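Long-range contacts in poly A polymerase (Aquifex aeolicus, PDB 4WC2), which adds the terminal adenosine to tRNA ending in CC, using ATP and releasing diphosphate, to complete the 3' CCA end: residues A[76-81]-A[93-98]; A[149-154]-A[189-194]; A[229-234]-A[262-267]. One frame throughout, in Å; residues are numbered along the deposited sequence.

How the contacts relate
The three contacts follow one another along the chain, from the catalytic head toward the helical far end. Contact 2 is at the ligand: D149 and R152 meet the adenine of the ATP analog, and R191 anchors the carboxylate of D149. Contact 1 lies in the head domain, its centre about 24 Å from that of contact 2, with the side chain of R79 about 8 Å from the bound analog. Contact 3 sits among helices, its centre about 23 Å from that of contact 2 and 46 Å from that of contact 1. The side chain of L264 is about 11 Å from that of L154, and contact 3's nearest atom is about 13 Å from the bound RNA.

Contact 1. Residues A[76-81]-A[93-98]; sequences ATARRE and EPASLK
The guanidinium of R80 has A95 CB over one face and E93 OE1 off the opposite face, while the carbonyl oxygens of E93 and P94 come to its edge. R80 NH1 gives a hydrogen bond to E93 O at 3.1 Å, that oxygen almost in the guanidinium plane; R80 NH2 gives one to P94 O, also at 3.1 Å, with the acceptor tilted somewhat out of the plane. Both nitrogens stand above the planes of the carbonyls they reach. E93 OE1, 4.4 Å from R80 NH1, contributes charge alone, and E93 is poorly ordered. The chain gets there by bending at chi3 (49°), which carries the group back over the A95 methyl. A95 CB itself packs 3.7 Å from R79 CA, and A78 CB lies 3.3 Å from A95 O. R80 NH2 also makes a salt bridge to E99, so an alanine here would probably leave E99 without that mate and the E93 and P94 carbonyls without these donors. The turn after strand 71-77 is thus tied to the approach to helix 97-101, whose S96 is the N-cap; R79 N bonds to D100, and A78 and L97 pack on V35 of strand 31-37.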
loop_
_atom_site.group_PDB
_atom_site.type_symbol
_atom_site.label_atom_id
_atom_site.label_comp_id
_atom_site.label_asym_id
_atom_site.label_seq_id
_atom_site.Cartn_x
_atom_site.Cartn_y
_atom_site.Cartn_z
ATOM N N ALA A 76 -15.749 8.811 -17.392
ATOM C CA ALA A 76 -16.767 9.367 -16.509
ATOM C C ALA A 76 -17.311 10.679 -17.052
ATOM O O ALA A 76 -16.561 11.509 -17.562
ATOM C CB ALA A 76 -16.201 9.565 -15.113
ATOM N N THR A 77 -18.623 10.860 -16.945
ATOM C CA THR A 77 -19.249 12.113 -17.337
ATOM C C THR A 77 -18.892 13.191 -16.322
ATOM O O THR A 77 -18.878 12.932 -15.117
ATOM C CB THR A 77 -20.782 11.980 -17.436
ATOM O OG1 THR A 77 -21.116 10.882 -18.294
ATOM C CG2 THR A 77 -21.402 13.261 -17.987
ATOM N N ALA A 78 -18.589 14.391 -16.807
ATOM C CA ALA A 78 -18.282 15.513 -15.928
ATOM C C ALA A 78 -19.450 15.807 -14.982
ATOM O O ALA A 78 -20.616 15.781 -15.386
ATOM C CB ALA A 78 -17.936 16.747 -16.747
ATOM N N ARG A 79 -19.130 16.072 -13.719
ATOM C CA ARG A 79 -20.148 16.345 -12.710
ATOM C C ARG A 79 -19.651 17.360 -11.685
ATOM O O ARG A 79 -18.481 17.350 -11.305
ATOM C CB ARG A 79 -20.574 15.048 -12.017
ATOM C CG ARG A 79 -19.423 14.127 -11.647
ATOM C CD ARG A 79 -19.933 12.754 -11.235
ATOM N NE ARG A 79 -18.846 11.818 -10.964
ATOM C CZ ARG A 79 -18.331 11.595 -9.759
ATOM N NH1 ARG A 79 -18.802 12.243 -8.704
ATOM N NH2 ARG A 79 -17.343 10.723 -9.608
ATOM N N ARG A 80 -20.546 18.240 -11.246
ATOM C CA ARG A 80 -20.184 19.295 -10.307
ATOM C C ARG A 80 -20.306 18.843 -8.858
ATOM O O ARG A 80 -19.896 19.557 -7.942
ATOM C CB ARG A 80 -21.050 20.533 -10.535
ATOM C CG ARG A 80 -22.538 20.287 -10.370
ATOM C CD ARG A 80 -23.320 21.582 -10.483
ATOM N NE ARG A 80 -22.932 22.349 -11.662
ATOM C CZ ARG A 80 -23.399 22.124 -12.887
ATOM N NH1 ARG A 80 -24.271 21.147 -13.097
ATOM N NH2 ARG A 80 -22.993 22.873 -13.904
ATOM N N GLU A 81 -20.874 17.660 -8.651
ATOM C CA GLU A 81 -21.058 17.130 -7.307
ATOM C C GLU A 81 -20.780 15.630 -7.257
ATOM O O GLU A 81 -21.047 14.908 -8.217
ATOM C CB GLU A 81 -22.475 17.428 -6.808
ATOM C CG GLU A 81 -23.580 16.910 -7.715
ATOM C CD GLU A 81 -24.909 17.594 -7.456
ATOM O OE1 GLU A 81 -25.962 16.999 -7.768
ATOM O OE2 GLU A 81 -24.897 18.734 -6.943
ATOM N N GLU A 93 -28.422 20.172 -15.417
ATOM C CA GLU A 93 -27.459 21.040 -16.083
ATOM C C GLU A 93 -26.123 20.333 -16.284
ATOM O O GLU A 93 -25.640 19.648 -15.383
ATOM C CB GLU A 93 -27.255 22.326 -15.279
ATOM C CG GLU A 93 -28.520 23.140 -15.082
ATOM C CD GLU A 93 -28.316 24.307 -14.138
ATOM O OE1 GLU A 93 -27.211 24.427 -13.567
ATOM O OE2 GLU A 93 -29.261 25.106 -13.965
ATOM N N PRO A 94 -25.524 20.497 -17.472
ATOM C CA PRO A 94 -24.216 19.903 -17.771
ATOM C C PRO A 94 -23.090 20.593 -17.007
ATOM O O PRO A 94 -23.146 21.804 -16.793
ATOM C CB PRO A 94 -24.072 20.121 -19.279
ATOM C CG PRO A 94 -24.893 21.331 -19.559
ATOM C CD PRO A 94 -26.063 21.254 -18.616
ATOM N N ALA A 95 -22.083 19.829 -16.599
ATOM C CA ALA A 95 -20.979 20.378 -15.821
ATOM C C ALA A 95 -19.721 20.534 -16.665
ATOM O O ALA A 95 -19.350 19.630 -17.412
ATOM C CB ALA A 95 -20.694 19.499 -14.614
ATOM N N SER A 96 -19.071 21.686 -16.543
ATOM C CA SER A 96 -17.813 21.924 -17.236
ATOM C C SER A 96 -16.692 21.132 -16.579
ATOM O O SER A 96 -16.815 20.702 -15.433
ATOM C CB SER A 96 -17.467 23.412 -17.245
ATOM O OG SER A 96 -16.828 23.785 -16.036
ATOM N N LEU A 97 -15.608 20.931 -17.323
ATOM C CA LEU A 97 -14.438 20.220 -16.822
ATOM C C LEU A 97 -13.889 20.865 -15.553
ATOM O O LEU A 97 -13.418 20.175 -14.646
ATOM C CB LEU A 97 -13.354 20.167 -17.901
ATOM C CG LEU A 97 -11.961 19.695 -17.477
ATOM C CD1 LEU A 97 -11.981 18.221 -17.093
ATOM C CD2 LEU A 97 -10.935 19.973 -18.568
ATOM N N LYS A 98 -13.970 22.191 -15.488
ATOM C CA LYS A 98 -13.497 22.927 -14.322
ATOM C C LYS A 98 -14.300 22.572 -13.075
ATOM O O LYS A 98 -13.728 22.356 -12.003
ATOM C CB LYS A 98 -13.557 24.435 -14.568
ATOM C CG LYS A 98 -12.860 25.241 -13.487
ATOM C CD LYS A 98 -12.907 26.730 -13.763
ATOM C CE LYS A 98 -12.176 27.489 -12.666
ATOM N NZ LYS A 98 -12.382 28.959 -12.745
#

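Contact 2. Residues A[149-154]-A[189-194]; sequences DPVRIL and RGRLIN. With APC (diphosphomethylphosphonic acid adenosyl ester), chain C; nucleotides of chain B.
D149 turns its CG anti to the backbone N (chi1 -160°), while R191 sets out beside its own backbone N and bends at chi3 (61°), so the two side chains approach from opposite directions. D149, just ahead of helix 151-163, and R152, on it, belong to the EDxxR signature of class II tRNA nucleotidyltransferases, the segment that reads the incoming base; R191 comes from helix 189-200. NH2 of R191 makes a salt bridge to D149 OD2. Its modelled length is too short to take literally at this resolution, but the pairing is plain, with the carboxylate and guanidinium planes 67° apart. V151 CG2 lies over one face of that guanidinium, 3.8 Å from R191 NE. The same D149 OD2 accepts a weak bond from N6 of the analog at 2.9 Å, and R152 NE gives a weak one to N1, also at 2.9 Å. D105 and R162 also bond to the analog. Behind this polar layer the helices meet through aliphatic side chains: L192 CD2 sits 3.9 Å from V151 CG2 and 4.2 Å from L154 CD1. On the RNA side of helix 189-200, N194 OD1 lies 3.1 Å from O2' of the terminal adenosine nucleotide given for chain B.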
loop_
_atom_site.group_PDB
_atom_site.type_symbol
_atom_site.label_atom_id
_atom_site.label_comp_id
_atom_site.label_asym_id
_atom_site.label_seq_id
_atom_site.Cartn_x
_atom_site.Cartn_y
_atom_site.Cartn_z
ATOM N N ASP A 149 -14.476 15.681 3.104
ATOM C CA ASP A 149 -14.064 14.284 3.081
ATOM C C ASP A 149 -12.876 14.053 4.012
ATOM O O ASP A 149 -11.725 14.145 3.586
ATOM C CB ASP A 149 -13.715 13.852 1.654
ATOM C CG ASP A 149 -13.747 12.345 1.475
ATOM O OD1 ASP A 149 -13.764 11.621 2.493
ATOM O OD2 ASP A 149 -13.756 11.884 0.314
ATOM N N PRO A 150 -13.154 13.757 5.293
ATOM C CA PRO A 150 -12.116 13.524 6.308
ATOM C C PRO A 150 -11.091 12.465 5.901
ATOM O O PRO A 150 -9.963 12.492 6.391
ATOM C CB PRO A 150 -12.921 13.062 7.524
ATOM C CG PRO A 150 -14.245 13.716 7.350
ATOM C CD PRO A 150 -14.508 13.702 5.870
ATOM N N VAL A 151 -11.474 11.557 5.008
ATOM C CA VAL A 151 -10.556 10.541 4.499
ATOM C C VAL A 151 -9.316 11.193 3.889
ATOM O O VAL A 151 -8.203 10.672 4.003
ATOM C CB VAL A 151 -11.242 9.643 3.449
ATOM C CG1 VAL A 151 -10.291 8.567 2.952
ATOM C CG2 VAL A 151 -12.498 9.014 4.034
ATOM N N ARG A 152 -9.521 12.353 3.268
ATOM C CA ARG A 152 -8.438 13.107 2.646
ATOM C C ARG A 152 -7.309 13.398 3.631
ATOM O O ARG A 152 -6.144 13.466 3.233
ATOM C CB ARG A 152 -8.967 14.415 2.053
ATOM C CG ARG A 152 -9.955 14.225 0.908
ATOM C CD ARG A 152 -10.508 15.553 0.428
ATOM N NE ARG A 152 -11.607 15.379 -0.519
ATOM C CZ ARG A 152 -12.344 16.373 -1.005
ATOM N NH1 ARG A 152 -12.105 17.625 -0.634
ATOM N NH2 ARG A 152 -13.325 16.116 -1.861
ATOM N N ILE A 153 -7.658 13.552 4.910
ATOM C CA ILE A 153 -6.662 13.758 5.961
ATOM C C ILE A 153 -5.560 12.717 5.854
ATOM O O ILE A 153 -4.375 13.049 5.883
ATOM C CB ILE A 153 -7.277 13.688 7.375
ATOM C CG1 ILE A 153 -8.269 14.832 7.593
ATOM C CG2 ILE A 153 -6.187 13.729 8.439
ATOM C CD1 ILE A 153 -8.990 14.756 8.920
ATOM N N LEU A 154 -5.961 11.458 5.705
ATOM C CA LEU A 154 -4.996 10.391 5.500
ATOM C C LEU A 154 -4.325 10.552 4.143
ATOM O O LEU A 154 -3.093 10.563 4.050
ATOM C CB LEU A 154 -5.665 9.020 5.608
ATOM C CG LEU A 154 -6.246 8.659 6.976
ATOM C CD1 LEU A 154 -6.603 7.184 7.034
ATOM C CD2 LEU A 154 -5.279 9.018 8.088
ATOM N N ARG A 189 -15.866 4.094 8.464
ATOM C CA ARG A 189 -14.770 3.213 8.866
ATOM C C ARG A 189 -14.093 2.559 7.664
ATOM O O ARG A 189 -12.864 2.445 7.610
ATOM C CB ARG A 189 -15.292 2.137 9.822
ATOM C CG ARG A 189 -14.217 1.333 10.534
ATOM C CD ARG A 189 -13.488 2.176 11.570
ATOM N NE ARG A 189 -12.507 1.398 12.321
ATOM C CZ ARG A 189 -11.695 1.911 13.240
ATOM N NH1 ARG A 189 -11.743 3.206 13.519
ATOM N NH2 ARG A 189 -10.832 1.131 13.876
ATOM N N GLY A 190 -14.905 2.146 6.698
ATOM C CA GLY A 190 -14.414 1.452 5.522
ATOM C C GLY A 190 -13.435 2.234 4.670
ATOM O O GLY A 190 -12.404 1.703 4.258
ATOM N N ARG A 191 -13.757 3.495 4.401
ATOM C CA ARG A 191 -12.909 4.339 3.567
ATOM C C ARG A 191 -11.571 4.631 4.247
ATOM O O ARG A 191 -10.524 4.643 3.597
ATOM C CB ARG A 191 -13.631 5.645 3.226
ATOM C CG ARG A 191 -14.928 5.448 2.454
ATOM C CD ARG A 191 -15.598 6.777 2.140
ATOM N NE ARG A 191 -14.750 7.636 1.317
ATOM C CZ ARG A 191 -15.099 8.846 0.892
ATOM N NH1 ARG A 191 -16.286 9.348 1.209
ATOM N NH2 ARG A 191 -14.262 9.555 0.150
ATOM N N LEU A 192 -11.614 4.860 5.556
ATOM C CA LEU A 192 -10.403 5.097 6.335
ATOM C C LEU A 192 -9.507 3.864 6.345
ATOM O O LEU A 192 -8.312 3.948 6.039
ATOM C CB LEU A 192 -10.758 5.493 7.768
ATOM C CG LEU A 192 -11.543 6.794 7.932
ATOM C CD1 LEU A 192 -11.870 7.028 9.393
ATOM C CD2 LEU A 192 -10.760 7.964 7.361
ATOM N N ILE A 193 -10.094 2.725 6.701
ATOM C CA ILE A 193 -9.367 1.460 6.721
ATOM C C ILE A 193 -8.755 1.179 5.349
ATOM O O ILE A 193 -7.601 0.768 5.253
ATOM C CB ILE A 193 -10.283 0.285 7.151
ATOM C CG1 ILE A 193 -10.167 0.036 8.657
ATOM C CG2 ILE A 193 -9.917 -0.995 6.418
ATOM C CD1 ILE A 193 -10.564 1.213 9.520
ATOM N N ASN A 194 -9.523 1.435 4.295
ATOM C CA ASN A 194 -9.052 1.226 2.932
ATOM C C ASN A 194 -7.886 2.149 2.590
ATOM O O ASN A 194 -6.944 1.748 1.902
ATOM C CB ASN A 194 -10.196 1.431 1.938
ATOM C CG ASN A 194 -9.848 0.959 0.540
ATOM O OD1 ASN A 194 -9.506 1.759 -0.332
ATOM N ND2 ASN A 194 -9.936 -0.349 0.320
HETATM P PG APC C . -4.059 5.723 -6.318
HETATM O O1G APC C . -4.159 5.178 -7.725
HETATM O O2G APC C . -5.305 5.302 -5.510
HETATM O O3G APC C . -2.787 5.150 -5.639
HETATM P PB APC C . -5.049 8.217 -7.037
HETATM O O1B APC C . -4.658 9.683 -6.858
HETATM O O2B APC C . -5.133 7.898 -8.526
HETATM O O3B APC C . -3.971 7.315 -6.366
HETATM P PA APC C . -7.916 7.187 -7.270
HETATM O O1A APC C . -7.255 6.137 -8.221
HETATM O O2A APC C . -8.999 6.442 -6.368
HETATM C C3A APC C . -6.672 7.939 -6.183
HETATM O "O5'" APC C . -8.668 8.307 -8.127
HETATM C "C5'" APC C . -7.949 9.367 -8.625
HETATM C "C4'" APC C . -8.828 10.572 -8.683
HETATM O "O4'" APC C . -9.822 10.429 -7.855
HETATM C "C3'" APC C . -7.990 11.916 -8.272
HETATM O "O3'" APC C . -8.351 13.058 -9.206
HETATM C "C2'" APC C . -8.296 12.195 -7.139
HETATM O "O2'" APC C . -8.346 13.720 -6.953
HETATM C "C1'" APC C . -9.769 11.578 -6.947
HETATM N N9 APC C . -9.962 11.201 -5.697
HETATM C C8 APC C . -9.711 10.041 -5.013
HETATM N N7 APC C . -10.139 10.271 -3.764
HETATM C C5 APC C . -10.643 11.548 -3.707
HETATM C C6 APC C . -11.219 12.332 -2.695
HETATM N N6 APC C . -11.401 11.853 -1.353
HETATM N N1 APC C . -11.652 13.575 -2.842
HETATM C C2 APC C . -11.521 14.128 -4.095
HETATM N N3 APC C . -10.955 13.391 -5.128
HETATM C C4 APC C . -10.531 12.123 -4.923
ATOM P P A B 73 -16.001 -1.092 3.409
ATOM O OP1 A B 73 -15.344 -1.310 4.722
ATOM O OP2 A B 73 -17.350 -0.471 3.359
ATOM O "O5'" A B 73 -15.030 -0.246 2.463
ATOM C "C5'" A B 73 -15.519 0.451 1.319
ATOM C "C4'" A B 73 -14.413 0.704 0.321
ATOM O "O4'" A B 73 -14.009 -0.546 -0.301
ATOM C "C3'" A B 73 -14.737 1.597 -0.868
ATOM O "O3'" A B 73 -14.757 2.983 -0.564
ATOM C "C2'" A B 73 -13.646 1.210 -1.858
ATOM O "O2'" A B 73 -12.406 1.800 -1.496
ATOM C "C1'" A B 73 -13.552 -0.295 -1.618
ATOM N N9 A B 73 -14.379 -1.043 -2.586
ATOM C C8 A B 73 -15.691 -1.438 -2.497
ATOM N N7 A B 73 -16.131 -2.081 -3.551
ATOM C C5 A B 73 -15.039 -2.096 -4.405
ATOM C C6 A B 73 -14.853 -2.624 -5.694
ATOM N N6 A B 73 -15.804 -3.267 -6.376
ATOM N N1 A B 73 -13.639 -2.467 -6.268
ATOM C C2 A B 73 -12.686 -1.820 -5.585
ATOM N N3 A B 73 -12.740 -1.283 -4.368
ATOM C C4 A B 73 -13.958 -1.454 -3.827
#

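Contact 3. Residues A[229-234]-A[262-267]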
loop_
_atom_site.group_PDB
_atom_site.type_symbol
_atom_site.label_atom_id
_atom_site.label_comp_id
_atom_site.label_asym_id
_atom_site.label_seq_id
_atom_site.Cartn_x
_atom_site.Cartn_y
_atom_site.Cartn_z
ATOM N N GLU A 229 8.507 5.363 22.284
ATOM C CA GLU A 229 9.799 5.343 21.606
ATOM C C GLU A 229 10.204 3.933 21.180
ATOM O O GLU A 229 10.816 3.746 20.125
ATOM C CB GLU A 229 10.879 5.952 22.503
ATOM C CG GLU A 229 12.214 6.165 21.806
ATOM C CD GLU A 229 12.108 7.098 20.613
ATOM O OE1 GLU A 229 11.275 8.030 20.653
ATOM O OE2 GLU A 229 12.856 6.898 19.633
ATOM N N LYS A 230 9.857 2.948 22.004
ATOM C CA LYS A 230 10.205 1.556 21.734
ATOM C C LYS A 230 9.631 1.086 20.401
ATOM O O LYS A 230 10.328 0.459 19.599
ATOM C CB LYS A 230 9.715 0.644 22.865
ATOM C CG LYS A 230 10.474 0.796 24.179
ATOM C CD LYS A 230 9.909 1.916 25.041
ATOM C CE LYS A 230 8.497 1.598 25.506
ATOM N NZ LYS A 230 8.459 0.374 26.355
ATOM N N VAL A 231 8.360 1.401 20.168
ATOM C CA VAL A 231 7.691 1.039 18.924
ATOM C C VAL A 231 8.353 1.716 17.727
ATOM O O VAL A 231 8.550 1.094 16.687
ATOM C CB VAL A 231 6.191 1.410 18.964
ATOM C CG1 VAL A 231 5.552 1.229 17.593
ATOM C CG2 VAL A 231 5.468 0.575 20.007
ATOM N N LEU A 232 8.706 2.988 17.886
ATOM C CA LEU A 232 9.346 3.760 16.823
ATOM C C LEU A 232 10.697 3.161 16.421
ATOM O O LEU A 232 10.958 2.900 15.236
ATOM C CB LEU A 232 9.526 5.213 17.273
ATOM C CG LEU A 232 9.898 6.247 16.212
ATOM C CD1 LEU A 232 8.858 6.264 15.105
ATOM C CD2 LEU A 232 10.036 7.625 16.841
ATOM N N GLN A 233 11.548 2.946 17.419
ATOM C CA GLN A 233 12.854 2.340 17.197
ATOM C C GLN A 233 12.708 0.954 16.585
ATOM O O GLN A 233 13.495 0.558 15.723
ATOM C CB GLN A 233 13.638 2.264 18.505
ATOM C CG GLN A 233 13.967 3.619 19.100
ATOM C CD GLN A 233 14.756 3.508 20.389
ATOM O OE1 GLN A 233 15.011 2.409 20.879
ATOM N NE2 GLN A 233 15.148 4.649 20.944
ATOM N N LYS A 234 11.691 0.221 17.031
ATOM C CA LYS A 234 11.383 -1.084 16.459
ATOM C C LYS A 234 11.011 -0.956 14.984
ATOM O O LYS A 234 11.339 -1.825 14.177
ATOM C CB LYS A 234 10.247 -1.761 17.229
ATOM C CG LYS A 234 10.706 -2.825 18.215
ATOM C CD LYS A 234 9.518 -3.511 18.876
ATOM C CE LYS A 234 9.960 -4.687 19.733
ATOM N NZ LYS A 234 10.879 -4.276 20.831
ATOM N N LEU A 262 2.043 -4.648 12.438
ATOM C CA LEU A 262 2.092 -5.557 13.580
ATOM C C LEU A 262 2.909 -4.970 14.722
ATOM O O LEU A 262 2.573 -5.148 15.891
ATOM C CB LEU A 262 2.671 -6.912 13.168
ATOM C CG LEU A 262 1.823 -7.749 12.209
ATOM C CD1 LEU A 262 2.516 -9.060 11.870
ATOM C CD2 LEU A 262 0.442 -7.997 12.791
ATOM N N ILE A 263 3.988 -4.273 14.376
ATOM C CA ILE A 263 4.809 -3.599 15.375
ATOM C C ILE A 263 4.010 -2.494 16.061
ATOM O O ILE A 263 4.097 -2.316 17.277
ATOM C CB ILE A 263 6.086 -2.998 14.753
ATOM C CG1 ILE A 263 6.938 -4.098 14.118
ATOM C CG2 ILE A 263 6.892 -2.242 15.798
ATOM C CD1 ILE A 263 7.324 -5.202 15.077
ATOM N N LEU A 264 3.222 -1.764 15.275
ATOM C CA LEU A 264 2.402 -0.677 15.806
ATOM C C LEU A 264 1.388 -1.160 16.843
ATOM O O LEU A 264 1.254 -0.567 17.913
ATOM C CB LEU A 264 1.671 0.041 14.668
ATOM C CG LEU A 264 2.522 0.926 13.759
ATOM C CD1 LEU A 264 1.690 1.472 12.614
ATOM C CD2 LEU A 264 3.142 2.059 14.556
ATOM N N ILE A 265 0.683 -2.239 16.520
ATOM C CA ILE A 265 -0.377 -2.755 17.383
ATOM C C ILE A 265 0.133 -3.797 18.375
ATOM O O ILE A 265 -0.655 -4.407 19.099
ATOM C CB ILE A 265 -1.520 -3.376 16.556
ATOM C CG1 ILE A 265 -1.020 -4.603 15.789
ATOM C CG2 ILE A 265 -2.110 -2.344 15.605
ATOM C CD1 ILE A 265 -2.089 -5.276 14.954
ATOM N N SER A 266 1.446 -4.004 18.395
ATOM C CA SER A 266 2.063 -5.012 19.255
ATOM C C SER A 266 1.732 -4.817 20.735
ATOM O O SER A 266 1.536 -5.787 21.465
ATOM C CB SER A 266 3.582 -5.009 19.062
ATOM O OG SER A 266 4.125 -3.722 19.302
ATOM N N ASN A 267 1.666 -3.563 21.172
ATOM C CA ASN A 267 1.374 -3.259 22.570
ATOM C C ASN A 267 -0.123 -3.187 22.855
ATOM O O ASN A 267 -0.541 -3.152 24.013
ATOM C CB ASN A 267 2.043 -1.945 22.977
ATOM C CG ASN A 267 3.556 -2.034 22.959
ATOM O OD1 ASN A 267 4.192 -1.758 21.942
ATOM N ND2 ASN A 267 4.139 -2.423 24.085
#
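V231 carries this contact by splitting its two methyls between different partners. CG1, anti to the backbone N (chi1 171°), reaches L264 CD2 at 4.0 Å and I263 CG2 at 4.1 Å, and it also lies 3.8 Å from I263 O. CG2, which stands beside the backbone N, goes the other way and meets N267 OD1 at 3.3 Å. That last approach is a methyl against an amide oxygen, with the two side chains sliding past each other in opposite directions. I263 answers with its branch methyl: CG2 is the group anti to the backbone N, and it settles 3.7 Å from K234 CB and 3.8 Å from V231 O. The helices concerned, 229-248 and 257-264, are neighbours along the chain and run antiparallel, a helical hairpin beyond the nucleotide-binding part of the enzyme. K234 gives only the root of its side chain to the hairpin; beyond CB the chain leads away from I263, with a bend at chi4 (60°). L264 starts out pointing away from helix 229-248, yet its CD2 swings back to V231 and crosses that side chain at about a right angle. L264 also packs on L209 of helix 205-215 and on F225 and W227, while I263 also touches L235 and L238, further along helix 229-248.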